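Local coordinates for arginine decarboxylase, A207R protein (PDB 2NVA) that catalyses the decarboxylation of arginine to agmatine, using pyridoxal 5'-phosphate as cofactor, at residues Ile171-His176 with Lys192-Ala197; Phe89-Lys94 with Asn147-Asn152; Ser3-Ile8 with Gln303-Val308; Gly276-Phe281 with Leu336-Ile341. All blocks are in the same frame, centred on the assembly; numbering follows the deposited sequence.

Contact 1 (Ile171-His176 with Lys192-Ala197); sequences IGISFH and KSSKEA. With PL2 ((4-{[(4-{[amino(imino)methyl]amino}butyl)amino]methyl}-5-hydroxy-6-methylpyridin-3-yl)methyl dihydrogen phosphate), chain I.
S194 OG is hydrogen-bonded to A190 O, one turn back in its own helix, and abuts the edge of the F175 ring, near the ring plane and 3.2 Å from F175 CD2. The S194 torsion (chi1 -66°) sets OG beside the backbone N, near the F175 edge. The ring of F175, swung between its own N and carbonyl carbon (chi1 59°), also packs on Y187, A190 and I191 of the same helix. Two residues back, I173 uses both branches. Its CD1 meets the methyl of A197, with 3.8 Å between I173 CD1 and A197 CB, while CG2 lies 3.9 Å from S194 OG. Strand 170-174 and helix 184-204 are the first two elements of a beta-alpha-beta unit of the TIM barrel, completed by strand 210-212. I173 therefore faces the helix layer around the barrel, whereas S174 turns away from it, onto I131, R133 and D212. Beyond the strand the chain reaches the cofactor. H176 NE2 donates to the phosphate ester oxygen of PL2, with 3.1 Å from H176 NE2 to OP4 and an N-H...O angle of 159°. H176 ND1 is engaged by G178 N, so both ring nitrogens have partners. H176 CD2 also lies 3.4 Å from PL2 C4.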
# COMPACT_ATOMS: atom_id res chain seq x y z
N ILE A 171 24.78 -24.46 6.23
CA ILE A 171 24.17 -25.52 7.03
C ILE A 171 22.89 -26.13 6.42
O ILE A 171 22.33 -27.07 6.98
CB ILE A 171 23.89 -25.06 8.49
CG1 ILE A 171 22.84 -23.94 8.53
CG2 ILE A 171 25.20 -24.69 9.19
CD1 ILE A 171 22.20 -23.75 9.91
N GLY A 172 22.45 -25.59 5.28
CA GLY A 172 21.25 -26.13 4.67
C GLY A 172 20.76 -25.43 3.42
O GLY A 172 21.43 -24.54 2.86
N ILE A 173 19.58 -25.87 2.98
CA ILE A 173 18.99 -25.41 1.72
C ILE A 173 17.55 -25.03 2.01
O ILE A 173 16.85 -25.73 2.75
CB ILE A 173 19.02 -26.52 0.62
CG1 ILE A 173 20.43 -27.08 0.40
CG2 ILE A 173 18.39 -26.04 -0.70
CD1 ILE A 173 21.47 -26.08 -0.14
N SER A 174 17.11 -23.91 1.43
CA SER A 174 15.72 -23.49 1.53
C SER A 174 15.14 -23.20 0.14
O SER A 174 15.86 -23.06 -0.84
CB SER A 174 15.59 -22.25 2.40
OG SER A 174 16.08 -21.11 1.73
N PHE A 175 13.82 -23.08 0.09
CA PHE A 175 13.13 -22.63 -1.11
C PHE A 175 11.83 -22.01 -0.64
O PHE A 175 11.39 -22.26 0.49
CB PHE A 175 12.86 -23.81 -2.06
CG PHE A 175 12.02 -24.92 -1.46
CD1 PHE A 175 10.62 -24.85 -1.46
CD2 PHE A 175 12.62 -26.06 -0.92
CE1 PHE A 175 9.84 -25.88 -0.91
CE2 PHE A 175 11.85 -27.10 -0.37
CZ PHE A 175 10.45 -27.01 -0.37
N HIS A 176 11.22 -21.22 -1.50
CA HIS A 176 9.83 -20.81 -1.30
C HIS A 176 9.15 -20.95 -2.65
O HIS A 176 9.55 -20.29 -3.61
CB HIS A 176 9.75 -19.38 -0.78
CG HIS A 176 8.43 -19.07 -0.13
ND1 HIS A 176 7.23 -19.48 -0.67
CD2 HIS A 176 8.12 -18.40 1.00
CE1 HIS A 176 6.24 -19.06 0.09
NE2 HIS A 176 6.75 -18.40 1.11
N LYS A 192 12.95 -32.42 -3.76
CA LYS A 192 13.87 -33.22 -4.56
C LYS A 192 15.07 -32.37 -5.02
O LYS A 192 16.22 -32.80 -4.90
CB LYS A 192 13.15 -33.84 -5.77
CG LYS A 192 14.06 -34.72 -6.64
CD LYS A 192 13.31 -35.28 -7.85
CE LYS A 192 14.23 -36.26 -8.61
NZ LYS A 192 13.47 -36.93 -9.72
N SER A 193 14.79 -31.17 -5.54
CA SER A 193 15.86 -30.27 -5.97
C SER A 193 16.75 -29.86 -4.81
O SER A 193 17.95 -29.64 -4.97
CB SER A 193 15.27 -29.01 -6.63
OG SER A 193 14.58 -29.35 -7.83
N SER A 194 16.14 -29.73 -3.63
CA SER A 194 16.87 -29.35 -2.42
C SER A 194 17.85 -30.45 -2.00
O SER A 194 18.95 -30.15 -1.54
CB SER A 194 15.89 -29.05 -1.29
OG SER A 194 15.12 -27.89 -1.58
N LYS A 195 17.43 -31.71 -2.14
CA LYS A 195 18.32 -32.84 -1.85
C LYS A 195 19.53 -32.82 -2.80
O LYS A 195 20.65 -33.11 -2.39
CB LYS A 195 17.58 -34.17 -1.95
CG LYS A 195 18.44 -35.43 -1.68
CD LYS A 195 19.16 -35.36 -0.33
CE LYS A 195 20.03 -36.62 -0.10
NZ LYS A 195 19.21 -37.85 0.15
N GLU A 196 19.28 -32.47 -4.05
CA GLU A 196 20.36 -32.37 -5.03
C GLU A 196 21.32 -31.25 -4.66
O GLU A 196 22.53 -31.40 -4.81
CB GLU A 196 19.80 -32.16 -6.44
CG GLU A 196 19.03 -33.37 -6.96
CD GLU A 196 18.22 -33.10 -8.21
OE1 GLU A 196 18.11 -31.92 -8.64
OE2 GLU A 196 17.66 -34.09 -8.78
N ALA A 197 20.79 -30.13 -4.17
CA ALA A 197 21.64 -29.04 -3.69
C ALA A 197 22.40 -29.42 -2.40
O ALA A 197 23.56 -29.05 -2.21
CB ALA A 197 20.81 -27.77 -3.48
N1 PL2 I . 9.17 -17.06 4.14
C2 PL2 I . 9.63 -16.15 3.27
C2A PL2 I . 11.15 -15.98 3.07
C3 PL2 I . 8.71 -15.38 2.56
O3 PL2 I . 9.21 -14.48 1.67
C4 PL2 I . 7.32 -15.54 2.73
C4A PL2 I . 6.26 -14.69 1.96
C5 PL2 I . 6.92 -16.52 3.66
C6 PL2 I . 7.86 -17.25 4.35
P PL2 I . 3.16 -17.57 3.37
N PL2 I . 6.76 -14.21 0.65
CA PL2 I . 6.24 -12.87 0.34
CG PL2 I . 4.17 -11.48 -0.07
OP2 PL2 I . 2.31 -17.75 2.02
OP3 PL2 I . 2.42 -16.41 4.23
OP1 PL2 I . 3.28 -18.85 4.13
OP4 PL2 I . 4.57 -16.99 2.85
C5M PL2 I . 5.42 -16.78 3.92
CB PL2 I . 4.70 -12.85 0.36
CD PL2 I . 2.62 -11.46 -0.09
NE PL2 I . 2.23 -10.07 -0.42
CZ PL2 I . 1.00 -9.54 -0.26
NH2 PL2 I . 0.80 -8.24 -0.60
NH1 PL2 I . -0.01 -10.27 0.20

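Contact 2 (Phe89-Lys94 with Asn147-Asn152); sequences FAHTMK and NKFGAN
T92 and F149 bring two irregular loops together, their CA atoms 7.3 Å apart, and the segment 89-94 is bent at A90 by an inverse gamma turn. The contact itself is made by the side chains of H91 and T92 on the F149 ring. T92 OG1 lies at the edge of that ring, near its plane and 3.1 Å from F149 CD1. The same ring turns its edge toward the face of H91 in an offset edge-to-face pair, with centroids 5.3 Å apart and planes at 90°; the nearest atoms are H91 CE1 and F149 CE1, at 3.6 Å. On the opposite face of the imidazole, M93 O lies 3.2 Å above the plane, offset toward the rim. The rotation of H91 is fixed at both nitrogens: ND1 accepts M93 N (3.0 Å from M93 N to H91 ND1), with the donor 23° out of the ring plane, and NE2 bonds C322 O of the second subunit. K94 NZ reaches back to H91 O, 2.7 Å away and in the carbonyl plane. The loops follow strands 87-89 and 129-133, at the C-terminal mouth of the TIM barrel where PL2 binds; A90 is part of its pocket. D113 OD2 bonds both T92 OG1 and G150 N, so one carboxylate oxygen ties the two loops together. Because H91 receives F149 on its face and bonds the second subunit through NE2, the ring pair is set directly at the dimer interface, with the F149 side chain about 6 Å from PL2.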
# COMPACT_ATOMS: atom_id res chain seq x y z
N PHE A 89 16.99 -15.34 10.03
CA PHE A 89 16.92 -14.11 9.25
C PHE A 89 16.71 -14.55 7.80
O PHE A 89 17.67 -14.63 7.01
CB PHE A 89 18.23 -13.33 9.41
CG PHE A 89 18.13 -11.85 9.12
CD1 PHE A 89 17.11 -11.32 8.32
CD2 PHE A 89 19.12 -10.99 9.60
CE1 PHE A 89 17.07 -9.95 8.03
CE2 PHE A 89 19.09 -9.63 9.32
CZ PHE A 89 18.07 -9.10 8.54
N ALA A 90 15.45 -14.84 7.45
CA ALA A 90 15.16 -15.54 6.19
C ALA A 90 14.89 -14.57 5.03
O ALA A 90 13.85 -14.64 4.37
CB ALA A 90 13.99 -16.52 6.37
N HIS A 91 15.83 -13.66 4.79
CA HIS A 91 15.73 -12.72 3.68
C HIS A 91 17.10 -12.76 3.02
O HIS A 91 18.11 -12.51 3.68
CB HIS A 91 15.20 -11.38 4.15
CG HIS A 91 14.91 -10.41 3.04
ND1 HIS A 91 15.64 -10.38 1.87
CD2 HIS A 91 13.97 -9.45 2.92
CE1 HIS A 91 15.16 -9.44 1.08
NE2 HIS A 91 14.14 -8.86 1.69
N THR A 92 17.14 -13.05 1.74
CA THR A 92 18.45 -13.26 1.08
C THR A 92 19.21 -11.96 0.85
O THR A 92 20.39 -12.01 0.48
CB THR A 92 18.33 -14.02 -0.27
OG1 THR A 92 17.56 -13.24 -1.19
CG2 THR A 92 17.65 -15.39 -0.06
N MET A 93 18.55 -10.82 1.07
CA MET A 93 19.20 -9.51 0.87
C MET A 93 19.04 -8.65 2.12
O MET A 93 17.97 -8.08 2.37
CB MET A 93 18.60 -8.80 -0.36
CG MET A 93 18.90 -9.51 -1.66
SD MET A 93 20.63 -9.29 -2.12
CE MET A 93 20.73 -10.26 -3.63
N LYS A 94 20.12 -8.57 2.90
CA LYS A 94 20.08 -7.97 4.23
C LYS A 94 21.05 -6.79 4.25
O LYS A 94 22.17 -6.92 3.75
CB LYS A 94 20.52 -9.01 5.28
CG LYS A 94 19.61 -10.25 5.38
CD LYS A 94 20.31 -11.45 6.06
CE LYS A 94 21.35 -12.13 5.14
NZ LYS A 94 20.80 -12.49 3.78
N ASN A 147 11.35 -14.87 -9.72
CA ASN A 147 12.22 -13.93 -10.43
C ASN A 147 13.21 -13.21 -9.51
O ASN A 147 14.39 -13.06 -9.83
CB ASN A 147 11.40 -12.90 -11.15
CG ASN A 147 11.37 -13.13 -12.64
OD1 ASN A 147 12.33 -13.66 -13.24
ND2 ASN A 147 10.29 -12.69 -13.28
N LYS A 148 12.72 -12.81 -8.34
CA LYS A 148 13.45 -11.92 -7.46
C LYS A 148 14.40 -12.64 -6.50
O LYS A 148 15.45 -12.11 -6.15
CB LYS A 148 12.44 -11.09 -6.68
CG LYS A 148 13.00 -10.04 -5.73
CD LYS A 148 11.85 -9.12 -5.28
CE LYS A 148 12.34 -8.10 -4.26
NZ LYS A 148 11.25 -7.29 -3.68
N PHE A 149 14.02 -13.85 -6.07
CA PHE A 149 14.77 -14.56 -5.04
C PHE A 149 15.11 -15.99 -5.44
O PHE A 149 14.33 -16.64 -6.14
CB PHE A 149 13.98 -14.59 -3.73
CG PHE A 149 13.78 -13.23 -3.12
CD1 PHE A 149 14.86 -12.52 -2.61
CD2 PHE A 149 12.51 -12.66 -3.06
CE1 PHE A 149 14.69 -11.27 -2.04
CE2 PHE A 149 12.33 -11.41 -2.49
CZ PHE A 149 13.43 -10.72 -1.98
N GLY A 150 16.25 -16.48 -4.95
CA GLY A 150 16.62 -17.88 -5.12
C GLY A 150 17.65 -18.07 -6.22
O GLY A 150 17.56 -17.47 -7.29
N ALA A 151 18.62 -18.94 -5.94
CA ALA A 151 19.68 -19.25 -6.90
C ALA A 151 19.16 -20.21 -7.97
O ALA A 151 18.39 -21.13 -7.69
CB ALA A 151 20.86 -19.87 -6.18
N ASN A 152 19.62 -19.99 -9.20
CA ASN A 152 19.31 -20.88 -10.31
C ASN A 152 20.14 -22.15 -10.20
O ASN A 152 21.22 -22.13 -9.58
CB ASN A 152 19.59 -20.18 -11.63
CG ASN A 152 18.71 -18.98 -11.85
OD1 ASN A 152 17.51 -19.04 -11.59
ND2 ASN A 152 19.29 -17.89 -12.33

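Contact 3 (Ser3-Ile8 with Gln303-Val308); sequences SVVNNI and QLLRDV
The segment Q303-V308 comes to the N-terminal helix through L305, which meets V5 and N6. It starts as a short strand, in which Q303 pairs by its backbone with Y346. L305 then points at the helix, its CA 6.6 Å from the CA of N6. Its two methyls are divided over V5: L305 CD1 presses on V5 CG1 at 3.5 Å, tighter than usual for two carbons, and L305 CD2 lies 3.7 Å from V5 CB. These side chains cross at about a right angle. V5 CG1, anti to the backbone N (chi1 178°), is the branch that meets L305 CD1. N6 slides past L305 in the opposite sense, alongside its CB and CD2. Helix 2-11 is thereby laid on the mixed sheet of the beta domain that accompanies the barrel: V5 also rests on F19 and V21 of strand 18-22, and L305 on W344 and Y346 of strand 344-347, so V5 and L305 are enclosed between helix and sheet. R306 turns away from the helix, and its NH2 forms a salt bridge with D343.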
# COMPACT_ATOMS: atom_id res chain seq x y z
N SER A 3 -22.16 -13.69 16.79
CA SER A 3 -22.56 -13.35 18.15
C SER A 3 -21.52 -12.50 18.91
O SER A 3 -21.87 -11.49 19.53
CB SER A 3 -22.89 -14.63 18.92
OG SER A 3 -23.18 -14.31 20.28
N VAL A 4 -20.26 -12.91 18.85
CA VAL A 4 -19.15 -12.21 19.49
C VAL A 4 -19.01 -10.76 18.99
O VAL A 4 -18.90 -9.82 19.79
CB VAL A 4 -17.81 -12.95 19.26
CG1 VAL A 4 -16.62 -12.14 19.77
CG2 VAL A 4 -17.83 -14.33 19.93
N VAL A 5 -19.02 -10.58 17.67
CA VAL A 5 -18.88 -9.23 17.10
C VAL A 5 -20.08 -8.36 17.49
O VAL A 5 -19.92 -7.19 17.87
CB VAL A 5 -18.70 -9.25 15.55
CG1 VAL A 5 -18.61 -7.83 14.99
CG2 VAL A 5 -17.46 -10.02 15.18
N ASN A 6 -21.27 -8.94 17.42
CA ASN A 6 -22.47 -8.23 17.85
C ASN A 6 -22.37 -7.84 19.32
O ASN A 6 -22.78 -6.73 19.68
CB ASN A 6 -23.75 -9.04 17.58
CG ASN A 6 -24.35 -8.74 16.20
OD1 ASN A 6 -24.59 -9.66 15.40
ND2 ASN A 6 -24.59 -7.46 15.91
N ASN A 7 -21.82 -8.71 20.16
CA ASN A 7 -21.66 -8.38 21.58
C ASN A 7 -20.67 -7.24 21.80
O ASN A 7 -20.88 -6.39 22.65
CB ASN A 7 -21.27 -9.60 22.41
CG ASN A 7 -22.41 -10.60 22.57
OD1 ASN A 7 -22.18 -11.71 23.01
ND2 ASN A 7 -23.64 -10.22 22.20
N ILE A 8 -19.59 -7.23 21.02
CA ILE A 8 -18.62 -6.13 21.07
C ILE A 8 -19.27 -4.79 20.72
O ILE A 8 -19.01 -3.78 21.38
CB ILE A 8 -17.44 -6.37 20.09
CG1 ILE A 8 -16.68 -7.66 20.43
CG2 ILE A 8 -16.50 -5.16 20.02
CD1 ILE A 8 -15.99 -7.62 21.77
N GLN A 303 -20.00 -10.88 5.94
CA GLN A 303 -21.11 -11.41 6.73
C GLN A 303 -21.85 -10.23 7.35
O GLN A 303 -21.24 -9.39 7.99
CB GLN A 303 -20.55 -12.30 7.84
CG GLN A 303 -19.86 -13.55 7.32
CD GLN A 303 -20.85 -14.59 6.86
OE1 GLN A 303 -21.79 -14.92 7.58
NE2 GLN A 303 -20.65 -15.11 5.66
N LEU A 304 -23.17 -10.18 7.16
CA LEU A 304 -23.98 -9.14 7.80
C LEU A 304 -24.14 -9.42 9.29
O LEU A 304 -24.36 -10.57 9.69
CB LEU A 304 -25.37 -9.10 7.17
CG LEU A 304 -25.62 -8.18 5.99
CD1 LEU A 304 -24.95 -8.73 4.72
CD2 LEU A 304 -27.14 -8.06 5.81
N LEU A 305 -24.01 -8.39 10.11
CA LEU A 305 -24.24 -8.54 11.55
C LEU A 305 -25.72 -8.42 11.91
O LEU A 305 -26.17 -9.02 12.88
CB LEU A 305 -23.36 -7.59 12.36
CG LEU A 305 -21.90 -8.10 12.33
CD1 LEU A 305 -20.91 -6.97 12.53
CD2 LEU A 305 -21.67 -9.24 13.32
N ARG A 306 -26.47 -7.63 11.13
CA ARG A 306 -27.92 -7.54 11.27
C ARG A 306 -28.59 -8.82 10.74
O ARG A 306 -28.31 -9.27 9.62
CB ARG A 306 -28.44 -6.32 10.51
CG ARG A 306 -29.94 -6.21 10.42
CD ARG A 306 -30.39 -4.87 9.87
NE ARG A 306 -29.68 -4.47 8.65
CZ ARG A 306 -30.00 -4.85 7.41
NH1 ARG A 306 -31.05 -5.65 7.23
NH2 ARG A 306 -29.30 -4.42 6.36
N ASP A 307 -29.45 -9.42 11.56
CA ASP A 307 -30.19 -10.62 11.16
C ASP A 307 -31.25 -10.29 10.10
O ASP A 307 -31.99 -9.30 10.22
CB ASP A 307 -30.87 -11.26 12.39
CG ASP A 307 -31.43 -12.65 12.10
OD1 ASP A 307 -31.09 -13.24 11.05
OD2 ASP A 307 -32.20 -13.17 12.93
N VAL A 308 -31.29 -11.10 9.04
CA VAL A 308 -32.32 -10.97 8.02
C VAL A 308 -33.08 -12.28 7.91
O VAL A 308 -32.51 -13.34 8.19
CB VAL A 308 -31.73 -10.57 6.63
CG1 VAL A 308 -31.04 -9.20 6.72
CG2 VAL A 308 -30.77 -11.64 6.11

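Contact 4 (Gly276-Phe281 with Leu336-Ile341); sequences GLYEYF and LPELHI
One face of the Y280 ring carries L339, whose CB lies 3.5 Å above the ring plane and offset toward the rim: a CH-pi contact, 4.0 Å from L339 CB to the ring centroid and 26° off the normal. L339 continues across the ring, with its CD1 4.0 Å from Y280 CD2. The Y278 ring and the E338 carboxylate cross with their planes 65° apart, and Y278 CE1 comes to 3.6 Å from E338 CD. E338 gets there by an extended chain whose CG is anti to its backbone N; beyond the ring, its OE2 makes a salt bridge with K271. Y278 and Y280 are alternate residues of strand 277-282, both directed at the segment 336-341. In the mixed sheet, strand 314-320 runs between this strand and strand 331-337, so the two tyrosines span a neighbour, packing on V315 and S317 as they do so. The phenol oxygen of Y280 takes a nearly straight bond from the backbone of L339, 3.0 Å from L339 N to Y280 OH with an N-H...O angle of 176°. A water adds a second partner, 2.8 Å from Y280 OH, and donates to P337 O at 2.6 Å from the water oxygen.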
# COMPACT_ATOMS: atom_id res chain seq x y z
N GLY A 276 -30.91 -0.02 -10.04
CA GLY A 276 -30.94 -1.37 -9.48
C GLY A 276 -29.61 -1.89 -8.95
O GLY A 276 -29.54 -3.02 -8.46
N LEU A 277 -28.56 -1.06 -9.05
CA LEU A 277 -27.25 -1.43 -8.52
C LEU A 277 -27.02 -0.70 -7.20
O LEU A 277 -27.19 0.52 -7.12
CB LEU A 277 -26.13 -1.07 -9.53
CG LEU A 277 -24.73 -1.62 -9.21
CD1 LEU A 277 -24.69 -3.15 -9.24
CD2 LEU A 277 -23.69 -1.02 -10.16
N TYR A 278 -26.63 -1.46 -6.17
CA TYR A 278 -26.47 -0.92 -4.82
C TYR A 278 -25.01 -0.74 -4.48
O TYR A 278 -24.29 -1.71 -4.28
CB TYR A 278 -27.14 -1.85 -3.81
CG TYR A 278 -28.65 -1.89 -3.98
CD1 TYR A 278 -29.49 -1.31 -3.03
CD2 TYR A 278 -29.23 -2.50 -5.09
CE1 TYR A 278 -30.88 -1.33 -3.19
CE2 TYR A 278 -30.62 -2.53 -5.27
CZ TYR A 278 -31.44 -1.94 -4.31
OH TYR A 278 -32.81 -1.98 -4.46
N GLU A 279 -24.60 0.53 -4.40
CA GLU A 279 -23.20 0.86 -4.17
C GLU A 279 -22.99 1.33 -2.73
O GLU A 279 -23.70 2.21 -2.26
CB GLU A 279 -22.74 1.94 -5.16
CG GLU A 279 -22.92 1.55 -6.64
CD GLU A 279 -22.82 2.72 -7.61
OE1 GLU A 279 -23.16 3.86 -7.23
OE2 GLU A 279 -22.44 2.49 -8.77
N TYR A 280 -22.02 0.72 -2.05
CA TYR A 280 -21.76 1.04 -0.64
C TYR A 280 -20.33 1.46 -0.44
O TYR A 280 -19.42 0.94 -1.10
CB TYR A 280 -22.04 -0.17 0.24
CG TYR A 280 -23.43 -0.73 0.06
CD1 TYR A 280 -24.54 -0.08 0.60
CD2 TYR A 280 -23.63 -1.91 -0.66
CE1 TYR A 280 -25.83 -0.60 0.43
CE2 TYR A 280 -24.91 -2.43 -0.84
CZ TYR A 280 -26.01 -1.77 -0.29
OH TYR A 280 -27.26 -2.31 -0.46
N PHE A 281 -20.13 2.39 0.49
CA PHE A 281 -18.79 2.82 0.86
C PHE A 281 -18.58 2.46 2.32
O PHE A 281 -19.46 2.69 3.14
CB PHE A 281 -18.64 4.32 0.65
CG PHE A 281 -18.56 4.70 -0.79
CD1 PHE A 281 -17.35 5.06 -1.35
CD2 PHE A 281 -19.69 4.62 -1.60
CE1 PHE A 281 -17.27 5.40 -2.72
CE2 PHE A 281 -19.62 4.94 -2.96
CZ PHE A 281 -18.42 5.32 -3.52
N LEU A 336 -26.07 -9.44 -2.12
CA LEU A 336 -26.22 -9.31 -0.66
C LEU A 336 -27.63 -8.80 -0.35
O LEU A 336 -28.23 -8.16 -1.20
CB LEU A 336 -25.19 -8.31 -0.11
CG LEU A 336 -23.69 -8.68 -0.06
CD1 LEU A 336 -22.86 -7.46 0.39
CD2 LEU A 336 -23.44 -9.87 0.86
N PRO A 337 -28.13 -9.05 0.88
CA PRO A 337 -29.30 -8.34 1.34
C PRO A 337 -29.01 -6.83 1.25
O PRO A 337 -27.84 -6.43 1.37
CB PRO A 337 -29.42 -8.77 2.81
CG PRO A 337 -28.77 -10.12 2.86
CD PRO A 337 -27.61 -9.98 1.90
N GLU A 338 -30.03 -6.02 1.03
CA GLU A 338 -29.84 -4.58 1.02
C GLU A 338 -29.20 -4.11 2.33
O GLU A 338 -29.62 -4.52 3.42
CB GLU A 338 -31.15 -3.83 0.77
CG GLU A 338 -30.92 -2.33 0.61
CD GLU A 338 -32.16 -1.56 0.22
OE1 GLU A 338 -33.23 -2.19 -0.02
OE2 GLU A 338 -32.06 -0.32 0.13
N LEU A 339 -28.19 -3.25 2.23
CA LEU A 339 -27.54 -2.70 3.42
C LEU A 339 -27.94 -1.23 3.59
O LEU A 339 -28.43 -0.60 2.65
CB LEU A 339 -26.02 -2.80 3.28
CG LEU A 339 -25.41 -4.17 2.97
CD1 LEU A 339 -23.91 -4.04 2.67
CD2 LEU A 339 -25.63 -5.11 4.12
N HIS A 340 -27.71 -0.69 4.79
CA HIS A 340 -28.05 0.69 5.11
C HIS A 340 -26.88 1.37 5.80
O HIS A 340 -26.09 0.71 6.48
CB HIS A 340 -29.29 0.73 5.99
CG HIS A 340 -30.48 0.12 5.32
ND1 HIS A 340 -30.91 -1.16 5.57
CD2 HIS A 340 -31.27 0.59 4.32
CE1 HIS A 340 -31.94 -1.44 4.80
NE2 HIS A 340 -32.18 -0.39 4.04
N ILE A 341 -26.77 2.69 5.62
CA ILE A 341 -25.73 3.44 6.32
C ILE A 341 -25.83 3.14 7.82
O ILE A 341 -26.91 3.26 8.39
CB ILE A 341 -25.78 4.95 6.01
CG1 ILE A 341 -25.44 5.18 4.52
CG2 ILE A 341 -24.85 5.73 6.91
CD1 ILE A 341 -25.65 6.62 4.03
O HOH W 1 -26.84 -5.03 -0.60

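From the N terminus, helix 2-11 opens contact 3, whose loop closes at 303-308, with 294 residues between its two segments. Nested inside it, contact 2 joins two loops at the mouth of the barrel, and contact 1 follows in series, joining a barrel strand to the next helix. The centres of contacts 1 and 2 are 13 Å apart, both within the pyridoxal-binding domain. Contact 4 opens at 276-281, before contact 3 closes, and ends at 336-341, so these two loops cross. They also touch, L304 CG lying 3.6 Å from L339 CD2, and join the N-terminal helix and strands 277-282, 303-304 and 331-337 within the beta domain; their centres lie about 44 to 51 Å from those of contacts 1 and 2.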